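Hydrolase family protein (Deinococcus radiodurans R1, PDB 3CNH) probably acts as a phosphatase of the haloacid dehalogenase-like superfamily and holds a sodium ion at the metal site of its Rossmann-like domain in the crystal. Local coordinates at residues Asp113-Arg118 and Phe131-Ala136; Val139-Pro142 and Met146-Leu149. All coordinates share one frame; numbering follows the deposited sequence.

Contact 1 (Asp113-Arg118 and Phe131-Ala136); sequences DLNEYR and FFTSSA
A buried, polar side-chain contact, Asn115 against Thr133, ties helix 112-122 to strand 131-133, the outermost strand at one margin of the parallel sheet. The two side chains approach from opposite directions, and the amide end of Asn115 meets both branches of the threonine. ND2 lies 3.1 Å from Thr133 OG1 in a weak hydrogen bond, bent to 129° at the hydrogen. The methyl CG2 of Thr133 sits 3.5 Å from the same ND2 and 3.7 Å from Asn115 CG, adding a van der Waals patch beside the bond. With chi1 of Asn115 at -162°, its CG points opposite the backbone N, which carries the amide outward from the helix to the strand.

Helix 112-122 is the connection between strands 103-108 and 131-133 in a beta-alpha-beta unit of the Rossmann-like sheet that characterises the haloacid dehalogenase fold. The polar partner common to both side chains stands at the end of the first strand of that unit: Asn108 ND2 pairs with Asn115 OD1, and Asn108 OD1 with Thr133 OG1. The amides of Asn108 and Asn115 and the hydroxyl of Thr133 thereby close a ring of three side chains, in which Asn108 probably does more than the bent bond to fix how Asn115 is turned. On the strand side, Phe132 centres an inverse gamma turn, and Thr133 occupies the N-cap position of helix 134-137. Its hydroxyl makes no capping bond there, whereas its carbonyl O accepts a hydrogen bond from the backbone N of Ala136 at 2.9 Å.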
ATOM      1  N   ASP A 113       7.298   8.890   2.207  1.00 35.33           N
ATOM      2  CA  ASP A 113       8.287   9.062   1.153  0.50 35.28           C
ATOM      3  C   ASP A 113       8.199   7.975   0.078  1.00 33.22           C
ATOM      4  O   ASP A 113       8.117   8.281  -1.140  1.00 34.22           O
ATOM      5  CB  ASP A 113       9.688   9.215   1.754  0.50 34.92           C
ATOM      6  CG  ASP A 113       9.815  10.460   2.624  0.50 41.73           C
ATOM      7  OD1 ASP A 113       9.335  11.555   2.244  0.50 46.52           O
ATOM      8  OD2 ASP A 113      10.382  10.322   3.708  0.50 49.86           O
ATOM      9  N   LEU A 114       8.118   6.730   0.499  1.00 33.65           N
ATOM     10  CA  LEU A 114       7.992   5.621  -0.469  0.50 33.45           C
ATOM     11  C   LEU A 114       6.665   5.711  -1.179  1.00 33.65           C
ATOM     12  O   LEU A 114       6.570   5.458  -2.364  1.00 34.12           O
ATOM     13  CB  LEU A 114       8.130   4.220   0.128  0.50 33.87           C
ATOM     14  CG  LEU A 114       9.533   3.724   0.465  0.50 33.62           C
ATOM     15  CD1 LEU A 114       9.466   2.277   1.006  0.50 30.04           C
ATOM     16  CD2 LEU A 114      10.442   3.821  -0.728  0.50 34.60           C
ATOM     17  N   ASN A 115       5.641   6.092  -0.454  1.00 33.70           N
ATOM     18  CA  ASN A 115       4.288   6.205  -1.068  1.00 33.34           C
ATOM     19  C   ASN A 115       4.310   7.181  -2.238  1.00 33.55           C
ATOM     20  O   ASN A 115       3.878   6.897  -3.358  1.00 33.45           O
ATOM     21  CB  ASN A 115       3.242   6.680  -0.040  1.00 32.33           C
ATOM     22  CG  ASN A 115       1.817   6.397  -0.491  1.00 35.30           C
ATOM     23  OD1 ASN A 115       1.484   5.262  -0.909  1.00 35.65           O
ATOM     24  ND2 ASN A 115       0.957   7.409  -0.354  1.00 33.13           N
ATOM     25  N   GLU A 116       4.903   8.326  -1.999  1.00 33.18           N
ATOM     26  CA  GLU A 116       4.924   9.428  -3.001  1.00 35.07           C
ATOM     27  C   GLU A 116       5.825   9.063  -4.166  1.00 34.73           C
ATOM     28  O   GLU A 116       5.504   9.334  -5.308  1.00 35.05           O
ATOM     29  CB  GLU A 116       5.195  10.771  -2.307  1.00 38.32           C
ATOM     30  CG  GLU A 116       3.899  11.056  -1.502  1.00 41.86           C
ATOM     31  CD  GLU A 116       3.856  12.346  -0.745  1.00 50.79           C
ATOM     32  OE1 GLU A 116       4.886  13.053  -0.697  1.00 49.01           O
ATOM     33  OE2 GLU A 116       2.775  12.621  -0.167  1.00 44.48           O
ATOM     34  N   TYR A 117       6.923   8.370  -3.873  1.00 33.49           N
ATOM     35  CA  TYR A 117       7.814   7.894  -4.944  1.00 33.67           C
ATOM     36  C   TYR A 117       7.066   6.916  -5.845  1.00 32.62           C
ATOM     37  O   TYR A 117       7.153   6.953  -7.066  1.00 33.23           O
ATOM     38  CB  TYR A 117       9.070   7.218  -4.364  1.00 34.15           C
ATOM     39  CG  TYR A 117       9.832   6.433  -5.395  1.00 31.79           C
ATOM     40  CD1 TYR A 117      10.799   7.046  -6.181  1.00 34.62           C
ATOM     41  CD2 TYR A 117       9.582   5.087  -5.600  1.00 32.86           C
ATOM     42  CE1 TYR A 117      11.492   6.342  -7.146  1.00 35.73           C
ATOM     43  CE2 TYR A 117      10.260   4.364  -6.583  1.00 34.14           C
ATOM     44  CZ  TYR A 117      11.230   5.008  -7.343  1.00 35.06           C
ATOM     45  OH  TYR A 117      11.941   4.342  -8.286  1.00 36.63           O
ATOM     46  N   ARG A 118       6.290   6.044  -5.225  1.00 32.66           N
ATOM     47  CA  ARG A 118       5.564   4.985  -5.966  1.00 32.90           C
ATOM     48  C   ARG A 118       4.477   5.604  -6.836  1.00 33.40           C
ATOM     49  O   ARG A 118       4.307   5.267  -7.997  1.00 33.38           O
ATOM     50  CB  ARG A 118       5.000   3.940  -4.985  1.00 32.62           C
ATOM     51  CG  ARG A 118       6.117   3.002  -4.487  1.00 33.71           C
ATOM     52  CD  ARG A 118       5.841   2.398  -3.124  1.00 35.35           C
ATOM     53  NE  ARG A 118       4.679   1.513  -3.051  1.00 32.78           N
ATOM     54  CZ  ARG A 118       4.715   0.204  -3.264  1.00 33.44           C
ATOM     55  NH1 ARG A 118       5.807  -0.388  -3.723  1.00 36.97           N
ATOM     56  NH2 ARG A 118       3.595  -0.500  -3.096  1.00 35.38           N
ATOM     57  N   PHE A 131      -5.594   9.221  -2.312  1.00 32.13           N
ATOM     58  CA  PHE A 131      -4.763   8.202  -1.721  1.00 31.63           C
ATOM     59  C   PHE A 131      -4.947   8.189  -0.213  1.00 32.80           C
ATOM     60  O   PHE A 131      -4.355   8.989   0.487  1.00 33.73           O
ATOM     61  CB  PHE A 131      -3.295   8.435  -2.085  1.00 32.78           C
ATOM     62  CG  PHE A 131      -3.008   8.214  -3.549  1.00 31.65           C
ATOM     63  CD1 PHE A 131      -3.274   9.204  -4.473  1.00 34.58           C
ATOM     64  CD2 PHE A 131      -2.532   6.990  -3.982  1.00 32.37           C
ATOM     65  CE1 PHE A 131      -3.045   8.986  -5.818  1.00 33.63           C
ATOM     66  CE2 PHE A 131      -2.296   6.739  -5.317  1.00 33.15           C
ATOM     67  CZ  PHE A 131      -2.593   7.734  -6.259  1.00 31.28           C
ATOM     68  N   PHE A 132      -5.788   7.270   0.246  1.00 32.60           N
ATOM     69  CA  PHE A 132      -6.106   7.147   1.679  1.00 32.51           C
ATOM     70  C   PHE A 132      -5.059   6.229   2.284  1.00 32.82           C
ATOM     71  O   PHE A 132      -5.252   5.040   2.486  1.00 33.52           O
ATOM     72  CB  PHE A 132      -7.541   6.646   1.867  1.00 33.40           C
ATOM     73  CG  PHE A 132      -8.557   7.496   1.153  1.00 32.54           C
ATOM     74  CD1 PHE A 132      -8.495   8.863   1.189  1.00 34.24           C
ATOM     75  CD2 PHE A 132      -9.581   6.899   0.449  1.00 32.51           C
ATOM     76  CE1 PHE A 132      -9.445   9.653   0.506  1.00 34.63           C
ATOM     77  CE2 PHE A 132     -10.554   7.690  -0.222  1.00 35.03           C
ATOM     78  CZ  PHE A 132     -10.461   9.060  -0.210  1.00 33.21           C
ATOM     79  N   THR A 133      -3.924   6.856   2.523  1.00 31.58           N
ATOM     80  CA  THR A 133      -2.706   6.181   2.936  1.00 31.86           C
ATOM     81  C   THR A 133      -2.450   6.334   4.429  1.00 32.31           C
ATOM     82  O   THR A 133      -2.668   7.401   5.016  1.00 33.14           O
ATOM     83  CB  THR A 133      -1.520   6.706   2.157  1.00 32.26           C
ATOM     84  OG1 THR A 133      -1.777   6.617   0.742  1.00 33.55           O
ATOM     85  CG2 THR A 133      -0.237   5.941   2.534  1.00 32.91           C
ATOM     86  N   SER A 134      -1.946   5.264   5.023  1.00 33.06           N
ATOM     87  CA  SER A 134      -1.722   5.240   6.480  1.00 33.66           C
ATOM     88  C   SER A 134      -0.922   6.407   7.025  1.00 33.10           C
ATOM     89  O   SER A 134      -1.207   6.924   8.096  1.00 34.56           O
ATOM     90  CB  SER A 134      -1.021   3.941   6.907  1.00 34.09           C
ATOM     91  OG  SER A 134       0.205   3.776   6.203  1.00 33.73           O
ATOM     92  N   SER A 135       0.102   6.779   6.283  1.00 32.23           N
ATOM     93  CA  SER A 135       1.051   7.834   6.720  1.00 33.58           C
ATOM     94  C   SER A 135       0.430   9.216   6.656  1.00 33.36           C
ATOM     95  O   SER A 135       0.901  10.152   7.284  1.00 34.91           O
ATOM     96  CB  SER A 135       2.364   7.736   5.964  1.00 33.69           C
ATOM     97  OG  SER A 135       2.165   7.780   4.558  1.00 32.71           O
ATOM     98  N   ALA A 136      -0.639   9.331   5.882  1.00 33.94           N
ATOM     99  CA  ALA A 136      -1.386  10.586   5.824  1.00 33.43           C
ATOM    100  C   ALA A 136      -2.480  10.675   6.889  1.00 34.09           C
ATOM    101  O   ALA A 136      -2.757  11.737   7.412  1.00 35.14           O
ATOM    102  CB  ALA A 136      -2.008  10.771   4.421  1.00 32.76           C
TER

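Contact 2 (Val139-Pro142 and Met146-Leu149). With PO4 (phosphate ion), chain D.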
ATOM      1  N   VAL A 139      -3.869   6.080  10.749  1.00 34.26           N
ATOM      2  CA  VAL A 139      -4.452   4.744  11.034  1.00 35.13           C
ATOM      3  C   VAL A 139      -4.044   3.851   9.875  1.00 34.32           C
ATOM      4  O   VAL A 139      -3.685   4.341   8.811  1.00 35.08           O
ATOM      5  CB  VAL A 139      -6.006   4.722  11.258  1.00 36.88           C
ATOM      6  CG1 VAL A 139      -6.348   5.268  12.662  1.00 43.51           C
ATOM      7  CG2 VAL A 139      -6.670   5.521  10.185  1.00 34.41           C
HETATM    8  N   MSE A 140      -4.075   2.546  10.100  1.00 33.50           N
HETATM    9  CA  MSE A 140      -3.613   1.569   9.110  1.00 33.75           C
HETATM   10  C   MSE A 140      -4.556   0.372   9.011  1.00 34.84           C
HETATM   11  O   MSE A 140      -5.230   0.006   9.963  1.00 35.97           O
HETATM   12  CB  MSE A 140      -2.199   1.063   9.473  1.00 35.77           C
HETATM   13  CG  MSE A 140      -2.248   0.198  10.663  1.00 35.19           C
HETATM   14 SE   MSE A 140      -0.486  -0.612  11.060  0.75 43.52          SE
HETATM   15  CE  MSE A 140       0.221   0.824  11.566  1.00 36.40           C
ATOM     16  N   LYS A 141      -4.636  -0.204   7.823  1.00 33.79           N
ATOM     17  CA  LYS A 141      -5.293  -1.484   7.682  1.00 34.10           C
ATOM     18  C   LYS A 141      -4.528  -2.407   8.623  1.00 34.50           C
ATOM     19  O   LYS A 141      -3.308  -2.278   8.749  1.00 36.27           O
ATOM     20  CB  LYS A 141      -5.179  -1.992   6.241  1.00 36.35           C
ATOM     21  CG  LYS A 141      -5.893  -1.164   5.231  1.00 37.18           C
ATOM     22  CD  LYS A 141      -5.773  -1.775   3.814  1.00 38.52           C
ATOM     23  CE  LYS A 141      -4.381  -1.797   3.342  1.00 36.80           C
ATOM     24  NZ  LYS A 141      -4.212  -2.150   1.910  1.00 37.38           N
ATOM     25  N   PRO A 142      -5.188  -3.407   9.201  1.00 34.90           N
ATOM     26  CA  PRO A 142      -6.561  -3.858   9.003  1.00 34.00           C
ATOM     27  C   PRO A 142      -7.556  -3.269  10.004  1.00 32.56           C
ATOM     28  O   PRO A 142      -8.615  -3.836  10.255  1.00 33.80           O
ATOM     29  CB  PRO A 142      -6.435  -5.367   9.259  1.00 36.66           C
ATOM     30  CG  PRO A 142      -5.470  -5.432  10.362  1.00 37.42           C
ATOM     31  CD  PRO A 142      -4.442  -4.345  10.056  1.00 36.01           C
HETATM   32  N   MSE A 146      -9.869   2.305   9.629  1.00 33.12           N
HETATM   33  CA  MSE A 146      -9.266   2.764   8.348  1.00 34.58           C
HETATM   34  C   MSE A 146     -10.289   2.649   7.220  1.00 33.87           C
HETATM   35  O   MSE A 146     -10.429   3.526   6.369  1.00 32.85           O
HETATM   36  CB  MSE A 146      -8.051   1.933   8.017  1.00 35.81           C
HETATM   37  CG  MSE A 146      -7.441   2.140   6.714  1.00 36.55           C
HETATM   38 SE   MSE A 146      -6.784   3.988   6.515  0.75 40.59          SE
HETATM   39  CE  MSE A 146      -5.106   3.618   5.489  1.00 40.05           C
ATOM     40  N   TYR A 147     -10.976   1.519   7.211  1.00 34.79           N
ATOM     41  CA  TYR A 147     -11.977   1.267   6.165  1.00 33.81           C
ATOM     42  C   TYR A 147     -13.102   2.297   6.266  1.00 33.75           C
ATOM     43  O   TYR A 147     -13.550   2.876   5.265  1.00 35.31           O
ATOM     44  CB  TYR A 147     -12.504  -0.190   6.227  1.00 34.34           C
ATOM     45  CG  TYR A 147     -11.432  -1.192   5.954  1.00 32.55           C
ATOM     46  CD1 TYR A 147     -10.960  -1.405   4.683  1.00 34.42           C
ATOM     47  CD2 TYR A 147     -10.774  -1.849   7.015  1.00 33.04           C
ATOM     48  CE1 TYR A 147      -9.922  -2.296   4.443  1.00 37.03           C
ATOM     49  CE2 TYR A 147      -9.750  -2.745   6.764  1.00 34.63           C
ATOM     50  CZ  TYR A 147      -9.330  -2.964   5.496  1.00 39.09           C
ATOM     51  OH  TYR A 147      -8.289  -3.848   5.292  1.00 44.34           O
ATOM     52  N   ARG A 148     -13.546   2.517   7.485  1.00 33.66           N
ATOM     53  CA  ARG A 148     -14.633   3.470   7.743  0.50 33.98           C
ATOM     54  C   ARG A 148     -14.212   4.882   7.329  1.00 34.47           C
ATOM     55  O   ARG A 148     -14.987   5.646   6.789  1.00 34.26           O
ATOM     56  CB  ARG A 148     -15.109   3.413   9.204  0.50 34.94           C
ATOM     57  CG  ARG A 148     -15.725   2.043   9.560  0.50 34.15           C
ATOM     58  CD  ARG A 148     -16.485   1.995  10.880  0.50 37.34           C
ATOM     59  NE  ARG A 148     -17.390   0.842  10.879  0.50 36.02           N
ATOM     60  CZ  ARG A 148     -17.177  -0.271  11.566  0.50 37.14           C
ATOM     61  NH1 ARG A 148     -16.149  -0.367  12.387  0.50 36.14           N
ATOM     62  NH2 ARG A 148     -18.039  -1.266  11.481  0.50 32.96           N
ATOM     63  N   LEU A 149     -12.956   5.197   7.583  1.00 33.55           N
ATOM     64  CA  LEU A 149     -12.434   6.540   7.237  1.00 33.23           C
ATOM     65  C   LEU A 149     -12.432   6.725   5.724  1.00 32.78           C
ATOM     66  O   LEU A 149     -12.838   7.754   5.168  1.00 33.63           O
ATOM     67  CB  LEU A 149     -11.045   6.724   7.832  1.00 32.56           C
ATOM     68  CG  LEU A 149     -10.406   8.089   7.611  1.00 34.40           C
ATOM     69  CD1 LEU A 149     -11.340   9.284   7.955  1.00 33.69           C
ATOM     70  CD2 LEU A 149      -9.071   8.101   8.400  1.00 32.42           C
TER
HETATM   71  P   PO4 D 201      -0.175  -1.766   1.060  0.75 27.09           P
HETATM   72  O1  PO4 D 201      -1.278  -1.487   1.974  0.75 21.14           O
HETATM   73  O2  PO4 D 201      -0.207  -3.243   0.651  0.75 26.60           O
HETATM   74  O3  PO4 D 201      -0.015  -0.805  -0.128  0.75 24.64           O
HETATM   75  O4  PO4 D 201       1.179  -1.693   1.767  0.75 28.79           O
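Lys141 crosses Tyr147 at about a right angle, its CD 3.6 Å from the phenolic OH and its CG 3.9 Å from CZ. In this haloacid dehalogenase fold the segment Val139-Pro142 carries what is probably the motif III lysine, leading into helix 144-154. Selenomethionine Met146 lies against the loop backbone: CG lies 3.8 Å from Lys141 N, while the chain, bent at chi2 (62°) and again at chi3, brings CE to 3.7 Å from Val139 O. Val139 CG2 packs on the selenium and, nearly one helical turn farther on, on Leu149 CD2.

Beyond the tyrosine, the lysine ends in the phosphate pocket. NZ donates to phosphate O1 at 3.0 Å, forms salt bridges with Asp165 and Asp10, and hydrogen-bonds to Leu107 O; Asp10 is also a ligand of the sodium ion. The phosphate, probably from the crystallisation liquor, is further held by the backbone N atoms of Gly12 and Asn109. A leucine in place of Lys141 would probably leave both aspartates without this cationic partner and weaken the hold on the anion. After the lysine, a cis peptide bond leads into Pro142, whose carbonyl O meets the Tyr147 ring edge in its plane, 3.8 Å from CE2.

Contact 1 is the more deeply buried but the smaller of the two, a single polar pair completed by Asn108; contact 2 is partly buried and broader, mostly apolar packing with one charged end reaching the phosphate and the metal site. They hold different elements: Asp113-Arg118 with Phe131-Ala136 joins the crossover helix to an edge strand of the sheet, whereas Val139-Pro142 with Met146-Leu149 packs a loop against the helix that follows it. Helix 134-137 leads from one to the other, and the two meet directly, Met146 CE lying 3.3 Å from Phe132 O and Val139 O 3.3 Å from Ser134 CB. Strand 103-108 also serves both, through Asn108 for contact 1 and Leu107 for contact 2.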